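PDB 1A4E: catalase A from Saccharomyces cerevisiae, which breaks down hydrogen peroxide to water and oxygen with a heme cofactor, probably protecting the cell from peroxide made by peroxisomal oxidases. Local coordinates for residues 226-230 and 231-235; 246-249 and 250-254. One frame throughout, in Å; residues are numbered along the deposited sequence.

Contact 1 (226-230 and 231-235); sequences KNLTI and EEATK
T229 and E232 are joined by two hydrogen bonds that end on one carboxylate oxygen. The hydroxyl T229 OG1 donates to the anti lone pair of E232 OE2 at 3.0 Å, while the backbone T229 N reaches the same oxygen at 3.2 Å from above the carboxylate plane. E232 lays CG beside its own backbone N (chi1 -66°) and extends beyond it, which carries the carboxylate back over the first turn to T229. Gripped by both donors, the acid is likely to be further favoured by the partial positive charge of the helix start. T229 O meanwhile accepts the backbone bond from A233 N at 3.0 Å.

One residue on, I230 O has two donors arriving from opposite faces of its plane: T234 N, and the hydroxyl T234 OG1 at 2.8 Å. A short beta-branched alcohol suits that place because it can fold back on the preceding turn.

Packing completes the start of the helix. L228 CD1 rests on A233 CB at 4.2 Å, where the small alanine lets the leucine come close, and L228 CD2 lies 3.7 Å from E232 OE1. I230 turns outward to Y451 and I455 of helix 445-457. With T229 as N-cap, the E232-to-T229 N bond is one half of a capping box, and the L228–A233 pair flanking it is a hydrophobic staple.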
loop_
_atom_site.group_PDB
_atom_site.type_symbol
_atom_site.label_atom_id
_atom_site.label_comp_id
_atom_site.label_asym_id
_atom_site.label_seq_id
_atom_site.Cartn_x
_atom_site.Cartn_y
_atom_site.Cartn_z
ATOM N N LYS B 226 0.996 8.443 41.361
ATOM C CA LYS B 226 -0.382 8.683 41.727
ATOM C C LYS B 226 -1.184 7.762 40.822
ATOM O O LYS B 226 -0.946 7.673 39.617
ATOM C CB LYS B 226 -0.725 10.152 41.489
ATOM C CG LYS B 226 -2.087 10.550 42.035
ATOM C CD LYS B 226 -2.429 11.955 41.563
ATOM C CE LYS B 226 -3.950 12.103 41.495
ATOM N NZ LYS B 226 -4.323 13.192 40.603
ATOM N N ASN B 227 -2.104 7.027 41.454
ATOM C CA ASN B 227 -2.925 6.022 40.798
ATOM C C ASN B 227 -4.411 6.198 41.077
ATOM O O ASN B 227 -4.856 6.925 41.969
ATOM C CB ASN B 227 -2.556 4.614 41.262
ATOM C CG ASN B 227 -1.112 4.218 41.041
ATOM O OD1 ASN B 227 -0.562 4.361 39.952
ATOM N ND2 ASN B 227 -0.474 3.690 42.078
ATOM N N LEU B 228 -5.170 5.490 40.245
ATOM C CA LEU B 228 -6.605 5.406 40.375
ATOM C C LEU B 228 -6.960 3.999 40.843
ATOM O O LEU B 228 -6.182 3.043 40.708
ATOM C CB LEU B 228 -7.293 5.655 39.033
ATOM C CG LEU B 228 -7.093 6.976 38.304
ATOM C CD1 LEU B 228 -7.808 6.908 36.969
ATOM C CD2 LEU B 228 -7.609 8.133 39.145
ATOM N N THR B 229 -8.148 3.895 41.453
ATOM C CA THR B 229 -8.705 2.586 41.770
ATOM C C THR B 229 -9.464 2.160 40.522
ATOM O O THR B 229 -9.817 3.010 39.696
ATOM C CB THR B 229 -9.661 2.649 42.991
ATOM O OG1 THR B 229 -10.712 3.563 42.710
ATOM C CG2 THR B 229 -8.916 3.066 44.249
ATOM N N ILE B 230 -9.750 0.869 40.337
ATOM C CA ILE B 230 -10.412 0.428 39.120
ATOM C C ILE B 230 -11.824 0.987 38.971
ATOM O O ILE B 230 -12.299 1.129 37.847
ATOM C CB ILE B 230 -10.368 -1.141 39.094
ATOM C CG1 ILE B 230 -10.900 -1.649 37.753
ATOM C CG2 ILE B 230 -11.164 -1.728 40.250
ATOM C CD1 ILE B 230 -10.145 -1.149 36.494
ATOM N N GLU B 231 -12.474 1.384 40.075
ATOM C CA GLU B 231 -13.803 1.987 40.031
ATOM C C GLU B 231 -13.735 3.402 39.470
ATOM O O GLU B 231 -14.576 3.788 38.653
ATOM C CB GLU B 231 -14.447 2.088 41.415
ATOM C CG GLU B 231 -14.680 0.771 42.152
ATOM C CD GLU B 231 -13.557 0.276 43.066
ATOM O OE1 GLU B 231 -12.480 0.879 43.135
ATOM O OE2 GLU B 231 -13.780 -0.736 43.731
ATOM N N GLU B 232 -12.724 4.173 39.903
ATOM C CA GLU B 232 -12.513 5.525 39.403
ATOM C C GLU B 232 -12.138 5.496 37.932
ATOM O O GLU B 232 -12.637 6.307 37.155
ATOM C CB GLU B 232 -11.386 6.231 40.122
ATOM C CG GLU B 232 -11.578 6.547 41.586
ATOM C CD GLU B 232 -10.299 7.117 42.180
ATOM O OE1 GLU B 232 -10.014 8.291 41.944
ATOM O OE2 GLU B 232 -9.584 6.386 42.868
ATOM N N ALA B 233 -11.277 4.532 37.561
ATOM C CA ALA B 233 -10.810 4.359 36.195
ATOM C C ALA B 233 -11.924 3.995 35.223
ATOM O O ALA B 233 -11.985 4.537 34.122
ATOM C CB ALA B 233 -9.751 3.265 36.152
ATOM N N THR B 234 -12.833 3.107 35.644
ATOM C CA THR B 234 -13.977 2.695 34.839
ATOM C C THR B 234 -14.963 3.855 34.684
ATOM O O THR B 234 -15.515 4.023 33.596
ATOM C CB THR B 234 -14.640 1.467 35.521
ATOM O OG1 THR B 234 -13.664 0.439 35.456
ATOM C CG2 THR B 234 -15.915 0.977 34.865
ATOM N N LYS B 235 -15.185 4.684 35.725
ATOM C CA LYS B 235 -16.070 5.844 35.631
ATOM C C LYS B 235 -15.540 6.918 34.695
ATOM O O LYS B 235 -16.302 7.477 33.902
ATOM C CB LYS B 235 -16.283 6.475 36.996
ATOM C CG LYS B 235 -17.293 5.689 37.797
ATOM C CD LYS B 235 -17.316 6.188 39.232
ATOM C CE LYS B 235 -18.419 5.497 40.030
ATOM N NZ LYS B 235 -18.341 5.889 41.425
#

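Contact 2 (246-249 and 250-254); sequences QDLF and EAIQN
F249 O is gripped twice, by Q253 N at 2.9 Å in the helix ladder and, from outside this helical run, by the amide of N304. The same i to i+4 pattern links E250 N to Q246 O at 3.0 Å and continues through D247 and L248.

Beside the ladder, the amide of Q253 meets the F249 ring at its edge: Q253 NE2 stands 3.3 Å from F249 CE2, near the ring plane, with amide and ring planes 83° apart. F249 sets CG opposite its backbone N (chi1 -168°), and Q253 does likewise, which brings ring and amide together one turn apart. F249 also packs on T155 of a second subunit.

Q246 and E250 run side by side, the carboxylate atom E250 OE2 lying 3.7 Å from Q246 CG. Replacing E250 with an alanine would probably uncover Q246 CG and leave that long side chain freer to turn.

On the buried flank, L248 CD1 touches I252 CD1 at 3.9 Å, both branched chains pointing the same way, and I252 goes on to P258 and N304. D247 points off to a salt bridge with R193. Long polar residues beside Q246 and apolar ones beside L248 make this an amphipathic alpha-helix, here closing the last turns of helix 243-253 before strand 259-267.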
loop_
_atom_site.group_PDB
_atom_site.type_symbol
_atom_site.label_atom_id
_atom_site.label_comp_id
_atom_site.label_asym_id
_atom_site.label_seq_id
_atom_site.Cartn_x
_atom_site.Cartn_y
_atom_site.Cartn_z
ATOM N N GLN B 246 -5.965 14.922 27.744
ATOM C CA GLN B 246 -6.371 16.233 28.197
ATOM C C GLN B 246 -5.476 16.727 29.330
ATOM O O GLN B 246 -5.109 17.900 29.366
ATOM C CB GLN B 246 -7.798 16.155 28.662
ATOM C CG GLN B 246 -8.327 17.516 29.025
ATOM C CD GLN B 246 -9.806 17.541 29.326
ATOM O OE1 GLN B 246 -10.307 18.564 29.783
ATOM N NE2 GLN B 246 -10.579 16.486 29.080
ATOM N N ASP B 247 -5.114 15.826 30.256
ATOM C CA ASP B 247 -4.252 16.166 31.369
ATOM C C ASP B 247 -2.869 16.627 30.907
ATOM O O ASP B 247 -2.370 17.654 31.373
ATOM C CB ASP B 247 -4.133 14.947 32.285
ATOM C CG ASP B 247 -3.149 15.174 33.426
ATOM O OD1 ASP B 247 -3.504 15.797 34.425
ATOM O OD2 ASP B 247 -2.007 14.753 33.294
ATOM N N LEU B 248 -2.251 15.864 29.993
ATOM C CA LEU B 248 -0.938 16.190 29.479
ATOM C C LEU B 248 -0.956 17.488 28.694
ATOM O O LEU B 248 -0.093 18.344 28.918
ATOM C CB LEU B 248 -0.438 15.055 28.593
ATOM C CG LEU B 248 0.962 15.183 27.989
ATOM C CD1 LEU B 248 2.025 15.312 29.075
ATOM C CD2 LEU B 248 1.226 13.958 27.146
ATOM N N PHE B 249 -1.966 17.652 27.822
ATOM C CA PHE B 249 -2.082 18.848 26.991
ATOM C C PHE B 249 -2.236 20.102 27.838
ATOM O O PHE B 249 -1.505 21.068 27.636
ATOM C CB PHE B 249 -3.295 18.759 26.045
ATOM C CG PHE B 249 -3.249 19.855 24.986
ATOM C CD1 PHE B 249 -2.521 19.634 23.811
ATOM C CD2 PHE B 249 -3.879 21.090 25.204
ATOM C CE1 PHE B 249 -2.416 20.649 22.859
ATOM C CE2 PHE B 249 -3.766 22.097 24.248
ATOM C CZ PHE B 249 -3.033 21.877 23.078
ATOM N N GLU B 250 -3.181 20.096 28.785
ATOM C CA GLU B 250 -3.406 21.244 29.644
ATOM C C GLU B 250 -2.267 21.538 30.602
ATOM O O GLU B 250 -2.000 22.710 30.850
ATOM C CB GLU B 250 -4.679 21.052 30.442
ATOM C CG GLU B 250 -5.894 21.258 29.549
ATOM C CD GLU B 250 -7.242 20.964 30.191
ATOM O OE1 GLU B 250 -7.294 20.535 31.347
ATOM O OE2 GLU B 250 -8.254 21.148 29.516
ATOM N N ALA B 251 -1.559 20.524 31.127
ATOM C CA ALA B 251 -0.431 20.767 32.014
ATOM C C ALA B 251 0.649 21.582 31.311
ATOM O O ALA B 251 1.101 22.600 31.834
ATOM C CB ALA B 251 0.165 19.446 32.466
ATOM N N ILE B 252 0.995 21.187 30.078
ATOM C CA ILE B 252 1.989 21.896 29.280
ATOM C C ILE B 252 1.469 23.261 28.820
ATOM O O ILE B 252 2.204 24.247 28.813
ATOM C CB ILE B 252 2.377 20.978 28.083
ATOM C CG1 ILE B 252 3.111 19.754 28.621
ATOM C CG2 ILE B 252 3.287 21.711 27.098
ATOM C CD1 ILE B 252 3.381 18.647 27.595
ATOM N N GLN B 253 0.185 23.336 28.474
ATOM C CA GLN B 253 -0.444 24.585 28.069
ATOM C C GLN B 253 -0.436 25.621 29.191
ATOM O O GLN B 253 -0.189 26.799 28.951
ATOM C CB GLN B 253 -1.871 24.288 27.643
ATOM C CG GLN B 253 -2.659 25.475 27.124
ATOM C CD GLN B 253 -4.074 25.076 26.764
ATOM O OE1 GLN B 253 -4.888 24.704 27.614
ATOM N NE2 GLN B 253 -4.377 25.138 25.470
ATOM N N ASN B 254 -0.648 25.177 30.434
ATOM C CA ASN B 254 -0.666 26.064 31.584
ATOM C C ASN B 254 0.697 26.270 32.219
ATOM O O ASN B 254 0.804 26.909 33.267
ATOM C CB ASN B 254 -1.652 25.513 32.612
ATOM C CG ASN B 254 -3.088 25.635 32.114
ATOM O OD1 ASN B 254 -3.509 26.691 31.637
ATOM N ND2 ASN B 254 -3.882 24.567 32.184
#

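In the fold
Contacts 1 and 2 sit on successive helices, 230-239 and 243-253, with nearest atoms about 7 Å apart, so they do not touch. Both are partly buried, contact 2 the more so, and lie away from the active-site residues, although the L248 side chain is about 11 Å from a bound heme. Contact 1 begins a helix: a threonine hydroxyl and an acid each bond to backbone groups, and a second hydroxyl bonds to the acid. Contact 2 ends one: its internal hydrogen bonds are backbone to backbone, its side chains meet by apolar contact and an amide at a ring edge, and D247 and F249 O find polar partners outside. Each also reaches a second subunit, through T234 or through Q246 and F249.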